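Local coordinates for protein nucleoporin NUP159 (Saccharomyces cerevisiae, PDB 1XIP) that serves as a component of the nuclear pore complex, its N-terminal beta-propeller domain tethering the helicase Dbp5 to the pore for mRNA export, at residues V242-K247 and S299-E304; L365-I368 and S374-I377. All blocks are in the same frame, centred on the assembly; numbering follows the deposited sequence.

Contact 1 (V242-K247 and S299-E304); sequences VSYDQK and SSCSSE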
loop_
_atom_site.group_PDB
_atom_site.type_symbol
_atom_site.label_atom_id
_atom_site.label_comp_id
_atom_site.label_asym_id
_atom_site.label_seq_id
_atom_site.Cartn_x
_atom_site.Cartn_y
_atom_site.Cartn_z
ATOM N N VAL A 242 21.343 4.747 3.752
ATOM C CA VAL A 242 20.132 5.350 3.174
ATOM C C VAL A 242 19.430 6.433 4.011
ATOM O O VAL A 242 19.221 6.295 5.216
ATOM C CB VAL A 242 19.107 4.267 2.709
ATOM C CG1 VAL A 242 18.143 3.872 3.838
ATOM C CG2 VAL A 242 18.346 4.735 1.480
ATOM N N SER A 243 19.081 7.511 3.322
ATOM C CA SER A 243 18.343 8.634 3.877
ATOM C C SER A 243 17.261 8.969 2.846
ATOM O O SER A 243 17.551 8.967 1.650
ATOM C CB SER A 243 19.294 9.826 4.059
ATOM O OG SER A 243 18.659 10.924 4.681
ATOM N N TYR A 244 16.024 9.222 3.286
ATOM C CA TYR A 244 14.967 9.667 2.350
ATOM C C TYR A 244 14.627 11.145 2.500
ATOM O O TYR A 244 14.481 11.655 3.620
ATOM C CB TYR A 244 13.687 8.821 2.469
ATOM C CG TYR A 244 13.897 7.354 2.190
ATOM C CD1 TYR A 244 13.991 6.874 0.876
ATOM C CD2 TYR A 244 14.015 6.446 3.230
ATOM C CE1 TYR A 244 14.200 5.529 0.618
ATOM C CE2 TYR A 244 14.234 5.103 2.984
ATOM C CZ TYR A 244 14.321 4.651 1.680
ATOM O OH TYR A 244 14.525 3.317 1.456
ATOM N N ASP A 245 14.513 11.829 1.369
ATOM C CA ASP A 245 14.018 13.186 1.352
ATOM C C ASP A 245 12.795 13.280 0.432
ATOM O O ASP A 245 12.900 13.111 -0.783
ATOM C CB ASP A 245 15.122 14.159 0.924
ATOM C CG ASP A 245 14.625 15.599 0.799
ATOM O OD1 ASP A 245 13.851 16.053 1.700
ATOM O OD2 ASP A 245 14.941 16.341 -0.172
ATOM N N GLN A 246 11.631 13.549 1.016
ATOM C CA GLN A 246 10.385 13.457 0.262
ATOM C C GLN A 246 9.421 14.612 0.500
ATOM O O GLN A 246 9.310 15.116 1.615
ATOM C CB GLN A 246 9.689 12.145 0.596
ATOM C CG GLN A 246 10.233 10.963 -0.155
ATOM C CD GLN A 246 9.742 9.656 0.405
ATOM O OE1 GLN A 246 8.757 9.631 1.122
ATOM N NE2 GLN A 246 10.431 8.563 0.088
ATOM N N LYS A 247 8.697 15.001 -0.540
ATOM C CA LYS A 247 7.630 15.974 -0.392
ATOM C C LYS A 247 6.275 15.393 -0.750
ATOM O O LYS A 247 6.110 14.801 -1.812
ATOM C CB LYS A 247 7.921 17.205 -1.235
ATOM C CG LYS A 247 8.974 18.092 -0.628
ATOM C CD LYS A 247 9.080 19.400 -1.357
ATOM C CE LYS A 247 10.045 20.327 -0.662
ATOM N NZ LYS A 247 9.425 20.918 0.553
ATOM N N SER A 299 3.779 3.952 4.907
ATOM C CA SER A 299 4.742 4.122 3.844
ATOM C C SER A 299 5.856 3.127 4.015
ATOM O O SER A 299 6.222 2.800 5.142
ATOM C CB SER A 299 5.292 5.540 3.916
ATOM O OG SER A 299 6.241 5.820 2.909
ATOM N N SER A 300 6.393 2.646 2.891
ATOM C CA SER A 300 7.586 1.791 2.885
ATOM C C SER A 300 8.805 2.541 3.442
ATOM O O SER A 300 9.785 1.927 3.882
ATOM C CB SER A 300 7.867 1.237 1.469
ATOM O OG SER A 300 8.242 2.255 0.526
ATOM N N CYS A 301 8.721 3.869 3.477
ATOM C CA CYS A 301 9.851 4.692 3.920
ATOM C C CYS A 301 9.644 5.355 5.245
ATOM O O CYS A 301 10.328 6.326 5.537
ATOM C CB CYS A 301 10.150 5.776 2.896
ATOM S SG CYS A 301 10.810 5.017 1.447
ATOM N N SER A 302 8.722 4.847 6.057
ATOM C CA SER A 302 8.367 5.541 7.289
ATOM C C SER A 302 7.828 4.579 8.331
ATOM O O SER A 302 7.337 3.510 7.995
ATOM C CB SER A 302 7.344 6.639 6.956
ATOM O OG SER A 302 6.592 7.067 8.080
ATOM N N SER A 303 7.911 4.967 9.597
ATOM C CA SER A 303 7.398 4.145 10.693
ATOM C C SER A 303 6.096 4.694 11.228
ATOM O O SER A 303 5.559 4.183 12.208
ATOM C CB SER A 303 8.402 4.077 11.818
ATOM O OG SER A 303 9.704 4.219 11.293
ATOM N N GLU A 304 5.589 5.748 10.593
ATOM C CA GLU A 304 4.400 6.393 11.097
ATOM C C GLU A 304 3.174 6.051 10.284
ATOM O O GLU A 304 3.260 5.768 9.091
ATOM C CB GLU A 304 4.601 7.900 11.219
ATOM C CG GLU A 304 5.338 8.295 12.498
ATOM C CD GLU A 304 5.734 9.761 12.500
ATOM O OE1 GLU A 304 4.819 10.634 12.470
ATOM O OE2 GLU A 304 6.960 10.054 12.514
#

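Contact 2 (L365-I368 and S374-I377); sequences LVYI and SLQI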
loop_
_atom_site.group_PDB
_atom_site.type_symbol
_atom_site.label_atom_id
_atom_site.label_comp_id
_atom_site.label_asym_id
_atom_site.label_seq_id
_atom_site.Cartn_x
_atom_site.Cartn_y
_atom_site.Cartn_z
ATOM N N LEU A 365 -10.095 -3.273 12.422
ATOM C CA LEU A 365 -8.770 -3.601 12.892
ATOM C C LEU A 365 -7.829 -3.547 11.724
ATOM O O LEU A 365 -8.091 -4.143 10.691
ATOM C CB LEU A 365 -8.748 -4.980 13.553
ATOM C CG LEU A 365 -9.618 -5.212 14.796
ATOM C CD1 LEU A 365 -9.356 -6.593 15.401
ATOM C CD2 LEU A 365 -9.435 -4.134 15.856
ATOM N N VAL A 366 -6.750 -2.790 11.879
ATOM C CA VAL A 366 -5.715 -2.704 10.868
ATOM C C VAL A 366 -4.548 -3.610 11.263
ATOM O O VAL A 366 -3.920 -3.424 12.323
ATOM C CB VAL A 366 -5.207 -1.235 10.713
ATOM C CG1 VAL A 366 -4.215 -1.120 9.577
ATOM C CG2 VAL A 366 -6.373 -0.267 10.517
ATOM N N TYR A 367 -4.280 -4.607 10.430
ATOM C CA TYR A 367 -3.117 -5.480 10.600
ATOM C C TYR A 367 -1.994 -4.925 9.756
ATOM O O TYR A 367 -2.210 -4.610 8.549
ATOM C CB TYR A 367 -3.425 -6.881 10.095
ATOM C CG TYR A 367 -4.368 -7.698 10.939
ATOM C CD1 TYR A 367 -5.511 -7.134 11.531
ATOM C CD2 TYR A 367 -4.146 -9.062 11.119
ATOM C CE1 TYR A 367 -6.380 -7.910 12.279
ATOM C CE2 TYR A 367 -5.018 -9.839 11.853
ATOM C CZ TYR A 367 -6.127 -9.266 12.433
ATOM O OH TYR A 367 -6.977 -10.066 13.172
ATOM N N ILE A 368 -0.810 -4.796 10.366
ATOM C CA ILE A 368 0.376 -4.259 9.684
ATOM C C ILE A 368 1.553 -5.230 9.825
ATOM O O ILE A 368 1.878 -5.651 10.948
ATOM C CB ILE A 368 0.760 -2.857 10.258
ATOM C CG1 ILE A 368 -0.452 -1.891 10.219
ATOM C CG2 ILE A 368 1.975 -2.281 9.538
ATOM C CD1 ILE A 368 -0.195 -0.505 10.781
ATOM N N SER A 374 7.191 -9.304 11.648
ATOM C CA SER A 374 6.385 -8.975 12.802
ATOM C C SER A 374 5.057 -8.413 12.344
ATOM O O SER A 374 4.997 -7.688 11.348
ATOM C CB SER A 374 7.113 -7.978 13.684
ATOM O OG SER A 374 6.506 -7.928 14.963
ATOM N N LEU A 375 3.990 -8.768 13.056
ATOM C CA LEU A 375 2.661 -8.288 12.734
ATOM C C LEU A 375 2.086 -7.544 13.910
ATOM O O LEU A 375 2.134 -8.013 15.043
ATOM C CB LEU A 375 1.719 -9.438 12.321
ATOM C CG LEU A 375 0.367 -8.973 11.720
ATOM C CD1 LEU A 375 0.084 -9.657 10.450
ATOM C CD2 LEU A 375 -0.787 -9.145 12.656
ATOM N N GLN A 376 1.507 -6.394 13.618
ATOM C CA GLN A 376 0.910 -5.531 14.610
ATOM C C GLN A 376 -0.604 -5.413 14.339
ATOM O O GLN A 376 -1.025 -5.270 13.174
ATOM C CB GLN A 376 1.567 -4.179 14.496
ATOM C CG GLN A 376 1.088 -3.165 15.459
ATOM C CD GLN A 376 1.692 -1.781 15.206
ATOM O OE1 GLN A 376 2.446 -1.576 14.224
ATOM N NE2 GLN A 376 1.361 -0.823 16.083
ATOM N N ILE A 377 -1.417 -5.498 15.394
ATOM C CA ILE A 377 -2.845 -5.211 15.262
ATOM C C ILE A 377 -3.188 -3.929 15.998
ATOM O O ILE A 377 -2.867 -3.771 17.180
ATOM C CB ILE A 377 -3.745 -6.362 15.782
ATOM C CG1 ILE A 377 -3.535 -7.646 14.975
ATOM C CG2 ILE A 377 -5.227 -5.941 15.735
ATOM C CD1 ILE A 377 -4.403 -8.802 15.444
#

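Contact 1 (V242-K247 and S299-E304)
The sulfur of Cys301 sits over one face of the Tyr244 ring. SG lies 3.5 Å from the centroid of the Tyr244 ring and only 10° off its normal, so this is a sulfur-aromatic contact over the ring centre. Cys301 CB follows over the same face, 4.1 Å from the Tyr244 centroid, and adds a CH-pi contact. The Cys301 side chain has SG anti to the carbonyl carbon (chi1 -69°), which turns the sulfur toward the ring. Gln246 approaches the same cysteine from beside Tyr244. Its extended chain brings NE2 to 3.8 Å from Cys301 SG, a close approach without a hydrogen bond.

No hydrogen bond crosses between 242-247 and 299-304. The polar bonds shape each side instead. Ser299 to Ser302 form a type I beta turn. Ser299 OG accepts from Cys301 N at 3.2 Å, an ST turn at the residue that carries the sulfur. Tyr244 OH is held by Ile273 O and Arg275 N, which fix the far end of the ring. Replacing Tyr244 with an alanine would probably leave the sulfur without its aromatic partner and those two backbone groups without the hydroxyl.

The contact is largely buried. It joins the start of strand 246-254 and the residues just before it to the loop between strands 292-299 and 306-308, through a cysteine sulfur-aromatic contact within the Nup159 beta-propeller.

Contact 2 (L365-I368 and S374-I377)
Ile368 O accepts the shortest hydrogen bond here, from Gln376 N at 2.8 Å. The donor lies in the carbonyl plane. Leu375 CA adds a CA-H...O contact to Ile368 O at 3.3 Å. In return Ile368 N gives a nearly straight bond to Gln376 O at 2.9 Å. Ile368 and Gln376 are thus an antiparallel hydrogen-bonded pair in a beta hairpin, part of a four-stranded propeller sheet. Strand 18-26, from near the N-terminus, flanks 374-381 and completes this sheet beside the C-terminal strand. This is the ring-closing arrangement known as velcro in beta-propellers.

Tyr367 and Ile377 form the next, non-hydrogen-bonded pair. Their side chains run side by side on one face of the sheet, where helix 65-73 packs against Tyr367. Tyr367 OH reaches Asp343 OD2 in a hydrogen bond. Leu375 CD2 meets Tyr367 CD2 obliquely at 3.7 Å. Ile368 and Gln376 point to the other face, where Gln376 NE2 bonds to Val324 O.

Ile377 keeps CG1 anti to its carbonyl carbon (chi1 -63°), which lays the branch over the Tyr367 ring. CG1 stands 3.8 Å from the Tyr367 centroid, 5° off the normal, and Ile377 CD1 continues outward to 3.5 Å from Tyr367 CZ.

Contacts 1 and 2 lie in the same beta-propeller, with centres about 20 Å apart and nearest atoms about 7 Å apart. They share no strand and do not touch. Both are largely buried, but contact 1 has a partly exposed member in Gln246, and in contact 2 all the touching residues but Ser374 are buried. Contact 2 pairs neighbouring strands of one sheet, so backbone hydrogen bonds set its register and side chains cover both faces. Contact 1 joins two parts of the chain far apart in sequence, with no backbone bonding between them. It buries 149 Å², against 358 Å² for contact 2. The tyrosine face meets sulfur in contact 1 and a hydrocarbon branch in contact 2.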